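Local coordinates for MmeI (Methylophilus methylotrophus, PDB 5HR4), which combines DNA restriction and modification in one Type IIL enzyme and probably methylates adenine at N6 in its target DNA, with S-adenosyl-L-methionine as methyl donor, at residues A[639-644]-A[777-782]; A[746-751]-A[763-768]; A[425-430]-A[452-457]; A[368-373]-A[407-412]. One frame throughout, in Å; residues are numbered along the deposited sequence.

Interaction 1 of 4, residues A[639-644]-A[777-782]; sequences SMRYGN and HIPSAE. With nucleotides of chain B.
Arg641 and His777 form an antiparallel hydrogen-bonded pair: Arg641 N gives its hydrogen to His777 O at 2.8 Å, and His777 N returns one to Arg641 O at 2.9 Å. On the DNA side, DC4 of chain B donates from N4 to Tyr642 OH at 3.0 Å in a fairly straight bond (160° at the hydrogen). The Arg641 guanidinium reaches the phosphate of DA2 of chain B through a weak bond, NH1 to OP2; its chain, bent at chi2 and chi3, carries it to the DNA backbone. Tyr642 CG lies opposite the backbone N (chi1 -169°), which brings one ring face over C5' of DT3 of chain B. Packing follows on the protein side. Arg641 CB sits over one face of the His777 imidazole, 4.0 Å from its centroid, as a CH-pi contact, while Tyr642 O lies at the ring edge. Met640 CE lies 3.7 Å from Ile778 CG1. Strand 641-642 is one of the two outer strands of a four-stranded antiparallel sheet in the target recognition domain, presenting a tyrosine to the major-groove edge of a cytosine and an arginine to the backbone.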
# COMPACT_ATOMS: atom_id res chain seq x y z
N SER A 639 30.34 -7.84 -17.73
CA SER A 639 29.70 -6.88 -16.84
C SER A 639 28.63 -6.08 -17.57
O SER A 639 28.70 -5.85 -18.78
CB SER A 639 30.74 -5.92 -16.26
OG SER A 639 31.78 -6.63 -15.64
N MET A 640 27.61 -5.67 -16.82
CA MET A 640 26.52 -4.85 -17.31
C MET A 640 26.60 -3.45 -16.70
O MET A 640 27.08 -3.27 -15.58
CB MET A 640 25.16 -5.49 -16.99
CG MET A 640 23.95 -4.69 -17.43
SD MET A 640 22.42 -5.59 -17.18
CE MET A 640 22.63 -6.92 -18.36
N ARG A 641 26.10 -2.47 -17.44
CA ARG A 641 26.25 -1.07 -17.08
C ARG A 641 24.90 -0.35 -17.10
O ARG A 641 23.98 -0.74 -17.82
CB ARG A 641 27.23 -0.39 -18.03
CG ARG A 641 28.58 -1.07 -18.06
CD ARG A 641 29.49 -0.48 -17.02
NE ARG A 641 29.81 0.89 -17.42
CZ ARG A 641 30.45 1.77 -16.67
NH1 ARG A 641 30.86 1.46 -15.46
NH2 ARG A 641 30.67 2.98 -17.17
N TYR A 642 24.82 0.72 -16.30
CA TYR A 642 23.64 1.55 -16.16
C TYR A 642 23.68 2.69 -17.18
O TYR A 642 24.73 3.30 -17.40
CB TYR A 642 23.58 2.10 -14.73
CG TYR A 642 22.29 2.78 -14.29
CD1 TYR A 642 21.07 2.14 -14.40
CD2 TYR A 642 22.31 4.06 -13.73
CE1 TYR A 642 19.90 2.74 -14.00
CE2 TYR A 642 21.13 4.67 -13.33
CZ TYR A 642 19.92 4.00 -13.46
OH TYR A 642 18.72 4.57 -13.05
N GLY A 643 22.54 2.97 -17.81
CA GLY A 643 22.47 4.04 -18.80
C GLY A 643 22.80 5.41 -18.21
O GLY A 643 22.81 5.62 -16.99
N ASN A 644 23.07 6.36 -19.12
CA ASN A 644 23.44 7.72 -18.72
C ASN A 644 22.23 8.46 -18.15
O ASN A 644 21.16 8.47 -18.76
CB ASN A 644 24.00 8.51 -19.91
CG ASN A 644 24.81 7.65 -20.87
OD1 ASN A 644 26.01 7.43 -20.67
ND2 ASN A 644 24.16 7.18 -21.92
N HIS A 777 22.80 -1.81 -20.23
CA HIS A 777 23.45 -2.25 -21.46
C HIS A 777 24.75 -2.99 -21.17
O HIS A 777 25.41 -2.77 -20.15
CB HIS A 777 23.73 -1.08 -22.40
CG HIS A 777 24.71 -0.09 -21.86
ND1 HIS A 777 24.36 0.89 -20.96
CD2 HIS A 777 26.03 0.09 -22.11
CE1 HIS A 777 25.42 1.62 -20.67
NE2 HIS A 777 26.45 1.15 -21.36
N ILE A 778 25.09 -3.89 -22.10
CA ILE A 778 26.31 -4.68 -22.09
C ILE A 778 27.16 -4.22 -23.28
O ILE A 778 26.79 -4.48 -24.44
CB ILE A 778 26.01 -6.18 -22.18
CG1 ILE A 778 25.18 -6.63 -20.98
CG2 ILE A 778 27.31 -6.99 -22.24
CD1 ILE A 778 25.02 -8.14 -20.87
N PRO A 779 28.27 -3.51 -23.06
CA PRO A 779 29.06 -3.02 -24.19
C PRO A 779 29.75 -4.16 -24.93
O PRO A 779 30.31 -5.08 -24.33
CB PRO A 779 30.07 -2.06 -23.54
CG PRO A 779 30.11 -2.44 -22.11
CD PRO A 779 28.73 -2.95 -21.78
N SER A 780 29.68 -4.08 -26.26
CA SER A 780 30.31 -5.05 -27.16
C SER A 780 29.84 -6.48 -26.86
O SER A 780 30.63 -7.38 -26.53
CB SER A 780 31.84 -4.92 -27.10
N ALA A 781 28.53 -6.69 -26.98
CA ALA A 781 27.92 -7.95 -26.58
C ALA A 781 27.88 -8.91 -27.76
O ALA A 781 27.31 -8.61 -28.81
CB ALA A 781 26.50 -7.72 -26.04
N GLU A 782 28.50 -10.08 -27.57
CA GLU A 782 28.48 -11.11 -28.58
C GLU A 782 27.06 -11.69 -28.69
O GLU A 782 26.28 -11.62 -27.73
CB GLU A 782 29.50 -12.19 -28.23
P DT B 3 25.42 0.21 -11.18
OP1 DT B 3 24.93 -0.96 -10.42
OP2 DT B 3 26.41 -0.07 -12.24
O5' DT B 3 24.19 1.07 -11.77
C5' DT B 3 22.83 0.91 -11.29
C4' DT B 3 22.70 1.21 -9.80
O4' DT B 3 23.12 2.59 -9.52
C3' DT B 3 21.27 1.10 -9.26
O3' DT B 3 21.30 0.59 -7.93
C2' DT B 3 20.82 2.56 -9.24
C1' DT B 3 22.10 3.21 -8.76
N1 DT B 3 22.16 4.67 -8.98
C2 DT B 3 21.66 5.52 -8.02
O2 DT B 3 21.14 5.13 -6.99
N3 DT B 3 21.79 6.85 -8.31
C4 DT B 3 22.37 7.41 -9.43
O4 DT B 3 22.43 8.63 -9.60
C5 DT B 3 22.89 6.47 -10.39
C7 DT B 3 23.52 6.95 -11.66
C6 DT B 3 22.76 5.16 -10.12
P DA B 2 31.05 3.48 -12.15
OP1 DA B 2 31.97 2.35 -11.92
OP2 DA B 2 30.67 3.81 -13.55
O5' DA B 2 29.65 3.32 -11.35
C5' DA B 2 29.58 2.55 -10.13
C4' DA B 2 28.15 2.44 -9.60
O4' DA B 2 27.78 3.62 -8.84
C3' DA B 2 27.03 2.24 -10.64
O3' DA B 2 26.13 1.24 -10.17
C2' DA B 2 26.36 3.62 -10.66
C1' DA B 2 26.46 3.97 -9.19
N9 DA B 2 26.21 5.37 -8.85
C8 DA B 2 26.59 6.49 -9.54
N7 DA B 2 26.22 7.61 -8.96
C5 DA B 2 25.56 7.19 -7.81
C6 DA B 2 24.92 7.89 -6.75
N6 DA B 2 24.84 9.22 -6.68
N1 DA B 2 24.37 7.16 -5.76
C2 DA B 2 24.44 5.83 -5.83
N3 DA B 2 25.00 5.07 -6.76
C4 DA B 2 25.55 5.82 -7.73
P DC B 4 21.24 -0.99 -7.64
OP1 DC B 4 22.30 -1.33 -6.66
OP2 DC B 4 21.14 -1.71 -8.93
O5' DC B 4 19.87 -1.15 -6.88
C5' DC B 4 18.73 -1.64 -7.57
C4' DC B 4 17.51 -1.10 -6.89
O4' DC B 4 17.59 0.35 -6.90
C3' DC B 4 16.16 -1.48 -7.47
O3' DC B 4 15.32 -1.93 -6.40
C2' DC B 4 15.66 -0.18 -8.13
C1' DC B 4 16.40 0.91 -7.37
N1 DC B 4 16.78 2.12 -8.21
C2 DC B 4 16.90 3.37 -7.60
O2 DC B 4 16.66 3.47 -6.39
N3 DC B 4 17.27 4.44 -8.34
C4 DC B 4 17.53 4.29 -9.64
N4 DC B 4 17.87 5.38 -10.33
C5 DC B 4 17.41 3.03 -10.29
C6 DC B 4 17.05 1.97 -9.55

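Interaction 2 of 4, residues A[746-751]-A[763-768]; sequences YLLIPE and GFVDRN. With nucleotides of chain B.
Tyr746 and Val765 make the tight heart of this contact. Their backbones form a hydrogen-bonded antiparallel pair, with Val765 N to Tyr746 O at 2.9 Å and Tyr746 N to Val765 O at 3.2 Å. Two residues along, Leu748 and Gly763 repeat the pattern, Leu748 N meeting Gly763 O at 2.8 Å. Tyr746 CG lies between the backbone N and the carbonyl carbon (chi1 56°), leaning the ring across the neighbouring strand so that Val765 CB lies over one face, 4.3 Å from the centroid; Tyr746 OH continues past the valine to bond Val769 O. On the same face of the sheet Val765 CG2 packs 3.7 Å from Leu748 CB, and Phe682 of helix 679-683 touches both side chains. A leucine in place of Tyr746 would probably leave Val769 O without this hydroxyl partner and Val765 without the broad face it rests on. The other face holds Leu747 and Phe764, a non-hydrogen-bonded pair, where Leu747 CD1 sits over the centre of the Phe764 ring at 4.2 Å. Beyond Val765 the contact loosens: Asp766 and Arg767 are exposed and touch the Tyr746 ring mainly by backbone atoms, Asp766 O lying 3.6 Å from Tyr746 CE2. There Asp766 OD1 accepts from Asn768 N, closing an Asx turn. At the far end of the strand Glu751 OE2 accepts a hydrogen bond from N4 of DC5 of chain B. The whole is an antiparallel beta ladder joining outer strand 763-765 of a target recognition domain sheet to strand 746-750, which leads to a glutamate that bonds a cytosine N4, consistent with base recognition.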
# COMPACT_ATOMS: atom_id res chain seq x y z
N TYR A 746 26.38 -1.79 -28.48
CA TYR A 746 26.01 -2.44 -27.22
C TYR A 746 24.59 -3.02 -27.26
O TYR A 746 23.75 -2.64 -28.08
CB TYR A 746 26.13 -1.45 -26.04
CG TYR A 746 25.33 -0.19 -26.23
CD1 TYR A 746 24.04 -0.10 -25.75
CD2 TYR A 746 25.86 0.92 -26.89
CE1 TYR A 746 23.28 1.04 -25.91
CE2 TYR A 746 25.11 2.07 -27.07
CZ TYR A 746 23.81 2.13 -26.58
OH TYR A 746 23.03 3.26 -26.71
N LEU A 747 24.33 -3.94 -26.33
CA LEU A 747 23.03 -4.58 -26.19
C LEU A 747 22.24 -3.87 -25.09
O LEU A 747 22.69 -3.81 -23.95
CB LEU A 747 23.21 -6.06 -25.85
CG LEU A 747 21.97 -6.86 -25.46
CD1 LEU A 747 21.05 -7.01 -26.65
CD2 LEU A 747 22.40 -8.22 -24.93
N LEU A 748 21.08 -3.34 -25.45
CA LEU A 748 20.25 -2.53 -24.56
C LEU A 748 19.12 -3.35 -23.95
O LEU A 748 18.41 -4.06 -24.67
CB LEU A 748 19.66 -1.35 -25.34
CG LEU A 748 18.99 -0.23 -24.56
CD1 LEU A 748 18.96 1.02 -25.42
CD2 LEU A 748 17.57 -0.60 -24.14
N ILE A 749 18.92 -3.22 -22.64
CA ILE A 749 17.82 -3.86 -21.92
C ILE A 749 16.97 -2.77 -21.28
O ILE A 749 17.46 -2.01 -20.44
CB ILE A 749 18.31 -4.83 -20.83
CG1 ILE A 749 19.33 -5.84 -21.38
CG2 ILE A 749 17.12 -5.52 -20.19
CD1 ILE A 749 20.79 -5.34 -21.39
N PRO A 750 15.70 -2.63 -21.64
CA PRO A 750 14.85 -1.62 -21.00
C PRO A 750 14.66 -1.88 -19.51
O PRO A 750 14.58 -3.03 -19.07
CB PRO A 750 13.52 -1.74 -21.75
CG PRO A 750 13.93 -2.24 -23.10
CD PRO A 750 15.06 -3.20 -22.83
N GLU A 751 14.55 -0.80 -18.73
CA GLU A 751 14.50 -0.96 -17.29
C GLU A 751 13.10 -1.31 -16.79
O GLU A 751 12.94 -2.25 -16.01
CB GLU A 751 15.01 0.31 -16.61
CG GLU A 751 15.30 0.14 -15.12
CD GLU A 751 14.61 1.20 -14.29
OE1 GLU A 751 13.50 1.64 -14.68
OE2 GLU A 751 15.18 1.60 -13.25
N GLY A 763 17.70 -5.51 -27.44
CA GLY A 763 18.22 -5.46 -28.79
C GLY A 763 19.55 -4.75 -28.87
O GLY A 763 20.06 -4.24 -27.87
N PHE A 764 20.12 -4.71 -30.07
CA PHE A 764 21.41 -4.07 -30.30
C PHE A 764 21.23 -2.65 -30.80
O PHE A 764 20.32 -2.34 -31.57
CB PHE A 764 22.26 -4.85 -31.28
CG PHE A 764 22.80 -6.13 -30.73
CD1 PHE A 764 23.93 -6.13 -29.94
CD2 PHE A 764 22.17 -7.34 -31.02
CE1 PHE A 764 24.44 -7.33 -29.44
CE2 PHE A 764 22.67 -8.54 -30.52
CZ PHE A 764 23.80 -8.54 -29.73
N VAL A 765 22.15 -1.78 -30.36
CA VAL A 765 22.08 -0.35 -30.63
C VAL A 765 23.46 0.17 -31.03
O VAL A 765 24.49 -0.30 -30.52
CB VAL A 765 21.55 0.41 -29.39
CG1 VAL A 765 21.19 1.82 -29.75
CG2 VAL A 765 20.35 -0.29 -28.80
N ASP A 766 23.48 1.15 -31.94
CA ASP A 766 24.73 1.74 -32.41
C ASP A 766 25.43 2.55 -31.32
O ASP A 766 24.79 3.22 -30.50
CB ASP A 766 24.48 2.64 -33.63
CG ASP A 766 25.78 3.26 -34.18
OD1 ASP A 766 26.18 4.35 -33.70
OD2 ASP A 766 26.39 2.65 -35.09
N ARG A 767 26.77 2.51 -31.34
CA ARG A 767 27.57 3.17 -30.32
C ARG A 767 27.35 4.68 -30.27
O ARG A 767 27.70 5.31 -29.27
CB ARG A 767 29.06 2.88 -30.54
CG ARG A 767 29.59 3.37 -31.89
CD ARG A 767 31.06 3.04 -32.04
NE ARG A 767 31.69 3.74 -33.14
CZ ARG A 767 32.36 4.89 -33.01
NH1 ARG A 767 32.46 5.45 -31.81
NH2 ARG A 767 32.91 5.47 -34.07
N ASN A 768 26.77 5.27 -31.32
CA ASN A 768 26.57 6.71 -31.36
C ASN A 768 25.25 7.16 -30.74
O ASN A 768 25.05 8.37 -30.54
CB ASN A 768 26.66 7.22 -32.80
CG ASN A 768 28.09 7.52 -33.23
OD1 ASN A 768 28.88 8.07 -32.45
ND2 ASN A 768 28.45 7.15 -34.47
P DC B 5 13.81 -2.43 -6.62
OP1 DC B 5 13.53 -3.45 -5.57
OP2 DC B 5 13.56 -2.67 -8.05
O5' DC B 5 12.94 -1.14 -6.28
C5' DC B 5 13.04 -0.55 -5.02
C4' DC B 5 12.58 0.88 -5.14
O4' DC B 5 13.44 1.59 -6.04
C3' DC B 5 11.22 1.05 -5.77
O3' DC B 5 10.24 0.87 -4.80
C2' DC B 5 11.26 2.50 -6.28
C1' DC B 5 12.77 2.77 -6.42
N1 DC B 5 13.20 3.11 -7.77
C2 DC B 5 13.70 4.38 -8.02
O2 DC B 5 13.72 5.20 -7.10
N3 DC B 5 14.13 4.70 -9.27
C4 DC B 5 14.07 3.77 -10.23
N4 DC B 5 14.50 4.11 -11.46
C5 DC B 5 13.56 2.46 -9.98
C6 DC B 5 13.15 2.17 -8.75

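Interaction 3 of 4, residues A[425-430]-A[452-457]; sequences ALWLTD and STPHIL
Leu426 and Trp427, on helix 416-440, close over Ser452, Thr453 and Pro454, the run that leads into strand 455-458. This is part of a beta-alpha-beta crossover of the Rossmann-like methyltransferase domain: strand 409-413, helix 416-440, then parallel strand 455-458 at the border of the sheet. The apolar part is carried by the proline. Leu426 and Pro454 lie alongside each other pointing in opposite directions, with Leu426 CD1 3.6 Å from Pro454 CB. Another atom of the proline ring, CD, turns to the tryptophan: Pro454 CD approaches the indole obliquely, 3.9 Å from Trp427 CZ2. Thr453 meets the same tryptophan differently, running alongside it and placing Thr453 CG2 in the plane of the ring at its edge, 3.8 Å from Trp427 CZ2. The indole is brought there by chi1 of -80°, which sets CG anti to the carbonyl carbon and turns the ring from the helix toward the loop. Within the helix, Ala425 O accepts from both Thr429 N and Thr429 OG1, which approach from opposite faces of its plane. Nearby Asp430 forms a salt bridge to Arg447 and a hydrogen bond to Tyr374, polar ties from the same helix. One hydrogen bond crosses between the two segments: Trp427 NE1 donates to Ser452 O at 2.7 Å, with 153° at the hydrogen and the oxygen only 6° out of the indole plane.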
# COMPACT_ATOMS: atom_id res chain seq x y z
N ALA A 425 -16.28 5.58 15.94
CA ALA A 425 -16.67 4.53 15.01
C ALA A 425 -17.06 3.25 15.75
O ALA A 425 -18.04 2.59 15.38
CB ALA A 425 -15.53 4.26 14.02
N LEU A 426 -16.32 2.91 16.80
CA LEU A 426 -16.64 1.70 17.55
C LEU A 426 -17.95 1.84 18.31
O LEU A 426 -18.70 0.88 18.44
CB LEU A 426 -15.49 1.35 18.49
CG LEU A 426 -14.43 0.51 17.77
CD1 LEU A 426 -13.13 0.54 18.49
CD2 LEU A 426 -14.92 -0.92 17.69
N TRP A 427 -18.27 3.03 18.83
CA TRP A 427 -19.53 3.15 19.56
C TRP A 427 -20.73 3.14 18.63
O TRP A 427 -21.77 2.54 18.96
CB TRP A 427 -19.54 4.41 20.41
CG TRP A 427 -18.79 4.31 21.69
CD1 TRP A 427 -18.92 3.34 22.66
CD2 TRP A 427 -17.83 5.25 22.18
NE1 TRP A 427 -18.07 3.62 23.71
CE2 TRP A 427 -17.39 4.79 23.44
CE3 TRP A 427 -17.28 6.44 21.67
CZ2 TRP A 427 -16.45 5.48 24.19
CZ3 TRP A 427 -16.35 7.11 22.40
CH2 TRP A 427 -15.94 6.63 23.65
N LEU A 428 -20.64 3.82 17.48
CA LEU A 428 -21.74 3.78 16.51
C LEU A 428 -21.97 2.35 16.01
O LEU A 428 -23.12 1.91 15.90
CB LEU A 428 -21.45 4.71 15.33
CG LEU A 428 -21.00 6.15 15.60
CD1 LEU A 428 -20.82 6.93 14.29
CD2 LEU A 428 -21.94 6.88 16.57
N THR A 429 -20.90 1.62 15.73
CA THR A 429 -21.08 0.22 15.35
C THR A 429 -21.72 -0.57 16.48
O THR A 429 -22.64 -1.37 16.25
CB THR A 429 -19.75 -0.41 14.92
OG1 THR A 429 -19.01 0.52 14.12
CG2 THR A 429 -20.03 -1.63 14.09
N ASP A 430 -21.26 -0.34 17.71
CA ASP A 430 -21.92 -0.93 18.87
C ASP A 430 -23.42 -0.68 18.82
O ASP A 430 -24.21 -1.63 18.84
CB ASP A 430 -21.34 -0.35 20.17
CG ASP A 430 -22.02 -0.90 21.41
OD1 ASP A 430 -21.76 -2.08 21.75
OD2 ASP A 430 -22.81 -0.16 22.06
N SER A 452 -18.39 1.64 28.22
CA SER A 452 -17.27 0.87 27.71
C SER A 452 -16.49 1.74 26.74
O SER A 452 -17.08 2.52 25.99
CB SER A 452 -17.78 -0.40 27.01
OG SER A 452 -16.90 -1.51 27.20
N THR A 453 -15.17 1.65 26.79
CA THR A 453 -14.44 2.49 25.87
C THR A 453 -13.31 1.73 25.18
O THR A 453 -12.60 0.93 25.83
CB THR A 453 -13.88 3.76 26.56
OG1 THR A 453 -12.72 3.43 27.33
CG2 THR A 453 -14.93 4.40 27.48
N PRO A 454 -13.15 1.93 23.87
CA PRO A 454 -11.97 1.41 23.17
C PRO A 454 -10.69 1.98 23.76
O PRO A 454 -10.69 2.88 24.61
CB PRO A 454 -12.15 1.90 21.73
CG PRO A 454 -13.54 2.37 21.63
CD PRO A 454 -14.08 2.65 22.99
N HIS A 455 -9.58 1.45 23.27
CA HIS A 455 -8.25 1.83 23.73
C HIS A 455 -7.43 2.25 22.52
O HIS A 455 -6.45 1.57 22.14
CB HIS A 455 -7.61 0.70 24.51
CG HIS A 455 -8.42 0.25 25.70
ND1 HIS A 455 -9.14 -0.93 25.71
CD2 HIS A 455 -8.63 0.83 26.90
CE1 HIS A 455 -9.75 -1.06 26.87
NE2 HIS A 455 -9.46 -0.00 27.62
N ILE A 456 -7.84 3.35 21.89
CA ILE A 456 -7.10 3.97 20.80
C ILE A 456 -6.16 5.02 21.38
O ILE A 456 -6.60 5.96 22.06
CB ILE A 456 -8.06 4.62 19.79
CG1 ILE A 456 -9.15 3.62 19.38
CG2 ILE A 456 -7.29 5.13 18.58
CD1 ILE A 456 -8.61 2.37 18.76
N LEU A 457 -4.88 4.86 21.12
CA LEU A 457 -3.89 5.85 21.53
C LEU A 457 -3.46 6.71 20.34
O LEU A 457 -3.26 6.20 19.23
CB LEU A 457 -2.68 5.14 22.13
CG LEU A 457 -1.60 6.09 22.62
CD1 LEU A 457 -2.17 6.97 23.70
CD2 LEU A 457 -0.39 5.29 23.10

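Interaction 4 of 4, residues A[368-373]-A[407-412]; sequences NFLVIT and DQFFGI. With SFG (sinefungin), chain H.
Leu370 and Thr373 of helix 368-388 pack against Phe409 of strand 409-413, while Asn368 and Phe369, at the start of the helix, line the sinefungin pocket. Asn368 opens the segment on the ligand side: its ND2 makes two weak hydrogen bonds to the ligand carboxylate, to OXT at 3.3 Å and to O at 3.4 Å. Phe369 turns the same way and offers its ring edge, with CD2 3.6 Å from the sinefungin amino N, which lies near the ring plane. Leu370 points to the strand. Its CD2 touches the edge of Phe409 at CD2, 3.6 Å away, and its CD1 rests 3.7 Å from Phe410 O. Thr373, one turn on, divides its two branches. With OG1 anti to the carbonyl carbon (chi1 -64°), Thr373 OG1 donates a hydrogen bond to Phe369 O, 2.8 Å away, and methyl CG2 is left for Phe409 CE2 at 3.6 Å. Phe369 O therefore holds two donors, Thr373 N and OG1, which come from opposite faces of its plane. Replacing Thr373 with glycine would probably leave that carbonyl with its backbone donor but without the hydroxyl, and open a gap at the CE2 edge of Phe409. The Phe409 ring also meets Phe359 and Tyr374. Segments 368-373 and 409-412 run nearly antiparallel, at 168°, as in a Rossmann-like methyltransferase core. No hydrogen bond crosses between the two segments: the helix meets the strand through apolar groups, the leucine and the threonine methyl against Phe409, while its polar first residue is turned to the ligand carboxylate.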
# COMPACT_ATOMS: atom_id res chain seq x y z
N ASN A 368 -11.13 1.14 10.82
CA ASN A 368 -11.99 0.24 10.05
C ASN A 368 -11.74 -1.23 10.41
O ASN A 368 -12.69 -1.98 10.65
CB ASN A 368 -11.81 0.50 8.56
CG ASN A 368 -12.64 1.67 8.09
OD1 ASN A 368 -13.74 1.86 8.59
ND2 ASN A 368 -12.11 2.47 7.17
N PHE A 369 -10.47 -1.65 10.43
CA PHE A 369 -10.16 -3.01 10.90
C PHE A 369 -10.83 -3.32 12.23
O PHE A 369 -11.36 -4.42 12.42
CB PHE A 369 -8.65 -3.21 11.04
CG PHE A 369 -7.95 -3.45 9.77
CD1 PHE A 369 -7.91 -4.71 9.23
CD2 PHE A 369 -7.31 -2.42 9.12
CE1 PHE A 369 -7.26 -4.95 8.02
CE2 PHE A 369 -6.64 -2.65 7.94
CZ PHE A 369 -6.63 -3.91 7.38
N LEU A 370 -10.79 -2.38 13.18
CA LEU A 370 -11.45 -2.63 14.45
C LEU A 370 -12.97 -2.63 14.31
O LEU A 370 -13.65 -3.38 15.04
CB LEU A 370 -11.02 -1.60 15.50
CG LEU A 370 -9.51 -1.64 15.70
CD1 LEU A 370 -9.04 -0.53 16.63
CD2 LEU A 370 -9.07 -3.00 16.20
N VAL A 371 -13.52 -1.82 13.41
CA VAL A 371 -14.97 -1.73 13.30
C VAL A 371 -15.53 -2.97 12.62
O VAL A 371 -16.41 -3.64 13.16
CB VAL A 371 -15.37 -0.43 12.56
CG1 VAL A 371 -16.79 -0.50 12.07
CG2 VAL A 371 -15.20 0.76 13.48
N ILE A 372 -14.99 -3.33 11.45
CA ILE A 372 -15.40 -4.57 10.78
C ILE A 372 -15.26 -5.76 11.71
O ILE A 372 -16.14 -6.63 11.76
CB ILE A 372 -14.62 -4.79 9.48
CG1 ILE A 372 -14.86 -3.64 8.52
CG2 ILE A 372 -15.08 -6.09 8.80
CD1 ILE A 372 -16.32 -3.56 8.16
N THR A 373 -14.14 -5.85 12.44
CA THR A 373 -13.94 -7.01 13.31
C THR A 373 -15.01 -7.07 14.39
O THR A 373 -15.64 -8.11 14.61
CB THR A 373 -12.56 -7.00 13.96
OG1 THR A 373 -11.53 -7.11 12.97
CG2 THR A 373 -12.45 -8.15 14.95
N ASP A 407 -14.39 -2.52 24.64
CA ASP A 407 -13.13 -2.60 25.41
C ASP A 407 -12.24 -3.72 24.97
O ASP A 407 -11.23 -3.98 25.60
CB ASP A 407 -13.40 -2.72 26.92
CG ASP A 407 -14.38 -3.84 27.28
OD1 ASP A 407 -14.51 -4.83 26.52
OD2 ASP A 407 -15.01 -3.75 28.36
N GLN A 408 -12.53 -4.43 23.89
CA GLN A 408 -11.65 -5.48 23.39
C GLN A 408 -10.78 -4.99 22.24
O GLN A 408 -10.00 -5.78 21.69
CB GLN A 408 -12.48 -6.69 22.96
CG GLN A 408 -13.47 -7.13 24.02
CD GLN A 408 -14.46 -8.21 23.55
OE1 GLN A 408 -15.66 -8.11 23.81
NE2 GLN A 408 -13.96 -9.22 22.86
N PHE A 409 -10.85 -3.71 21.88
CA PHE A 409 -10.17 -3.21 20.70
C PHE A 409 -9.19 -2.10 21.05
O PHE A 409 -9.49 -1.20 21.84
CB PHE A 409 -11.20 -2.78 19.66
CG PHE A 409 -12.04 -3.93 19.18
CD1 PHE A 409 -13.15 -4.34 19.91
CD2 PHE A 409 -11.69 -4.63 18.04
CE1 PHE A 409 -13.93 -5.44 19.46
CE2 PHE A 409 -12.45 -5.71 17.60
CZ PHE A 409 -13.57 -6.12 18.32
N PHE A 410 -8.00 -2.19 20.45
CA PHE A 410 -6.82 -1.43 20.81
C PHE A 410 -6.17 -0.93 19.52
O PHE A 410 -6.08 -1.68 18.55
CB PHE A 410 -5.81 -2.30 21.59
CG PHE A 410 -6.32 -2.81 22.92
CD1 PHE A 410 -7.09 -3.97 23.00
CD2 PHE A 410 -6.01 -2.14 24.10
CE1 PHE A 410 -7.55 -4.45 24.25
CE2 PHE A 410 -6.48 -2.61 25.34
CZ PHE A 410 -7.25 -3.76 25.41
N GLY A 411 -5.70 0.32 19.51
CA GLY A 411 -5.12 0.87 18.30
C GLY A 411 -4.19 2.03 18.56
O GLY A 411 -4.35 2.77 19.54
N ILE A 412 -3.22 2.20 17.66
CA ILE A 412 -2.28 3.33 17.66
C ILE A 412 -2.44 4.11 16.36
O ILE A 412 -2.46 3.52 15.27
CB ILE A 412 -0.83 2.86 17.83
CG1 ILE A 412 -0.64 1.97 19.06
CG2 ILE A 412 0.07 4.05 17.93
CD1 ILE A 412 0.67 1.15 19.05
N SFG H . -6.51 1.00 8.13
CA SFG H . -6.96 2.37 8.27
C SFG H . -8.38 2.44 7.74
O SFG H . -8.90 1.39 7.29
OXT SFG H . -9.03 3.50 7.76
CB SFG H . -6.06 3.30 7.47
CG SFG H . -4.62 3.07 7.92
CD SFG H . -3.75 3.81 6.93
NE SFG H . -3.60 2.94 5.78
C5' SFG H . -2.38 4.17 7.53
C4' SFG H . -2.46 4.99 8.86
O4' SFG H . -1.30 4.93 9.46
C3' SFG H . -2.69 6.50 8.66
O3' SFG H . -3.91 6.79 9.17
C2' SFG H . -1.54 7.22 9.42
O2' SFG H . -2.04 8.39 10.20
C1' SFG H . -1.10 6.32 10.25
N9 SFG H . 0.30 6.40 10.50
C8 SFG H . 1.28 6.70 9.64
N7 SFG H . 2.44 6.60 10.28
C5 SFG H . 2.18 6.24 11.54
C6 SFG H . 3.02 6.01 12.60
N6 SFG H . 4.46 6.08 12.75
N1 SFG H . 2.54 5.65 13.79
C2 SFG H . 1.20 5.50 13.93
N3 SFG H . 0.37 5.73 12.88
C4 SFG H . 0.87 6.10 11.68

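How the interactions relate
From the N terminus, interaction 4 closes first, shutting the loop between 373 and 407 and folding helix 368-388 onto strand 409-413. Interaction 3 follows in series and closes the loop between 430 and 452: helix 416-440 comes directly after that strand and is tied to the run into strand 455-458. The two contacts lie about 8 Å apart between centres and share the sheet, where strands 455-458 and 409-413 are neighbours. Much later, interaction 1 closes a long loop between 644 and 777, and interaction 2 closes a short one within it; no pair of contacts crosses. These last two join one antiparallel sheet through neighbouring strands 775-779 and 746-750. Methyltransferase and target recognition pairs lie on opposite sides of the chain's centre.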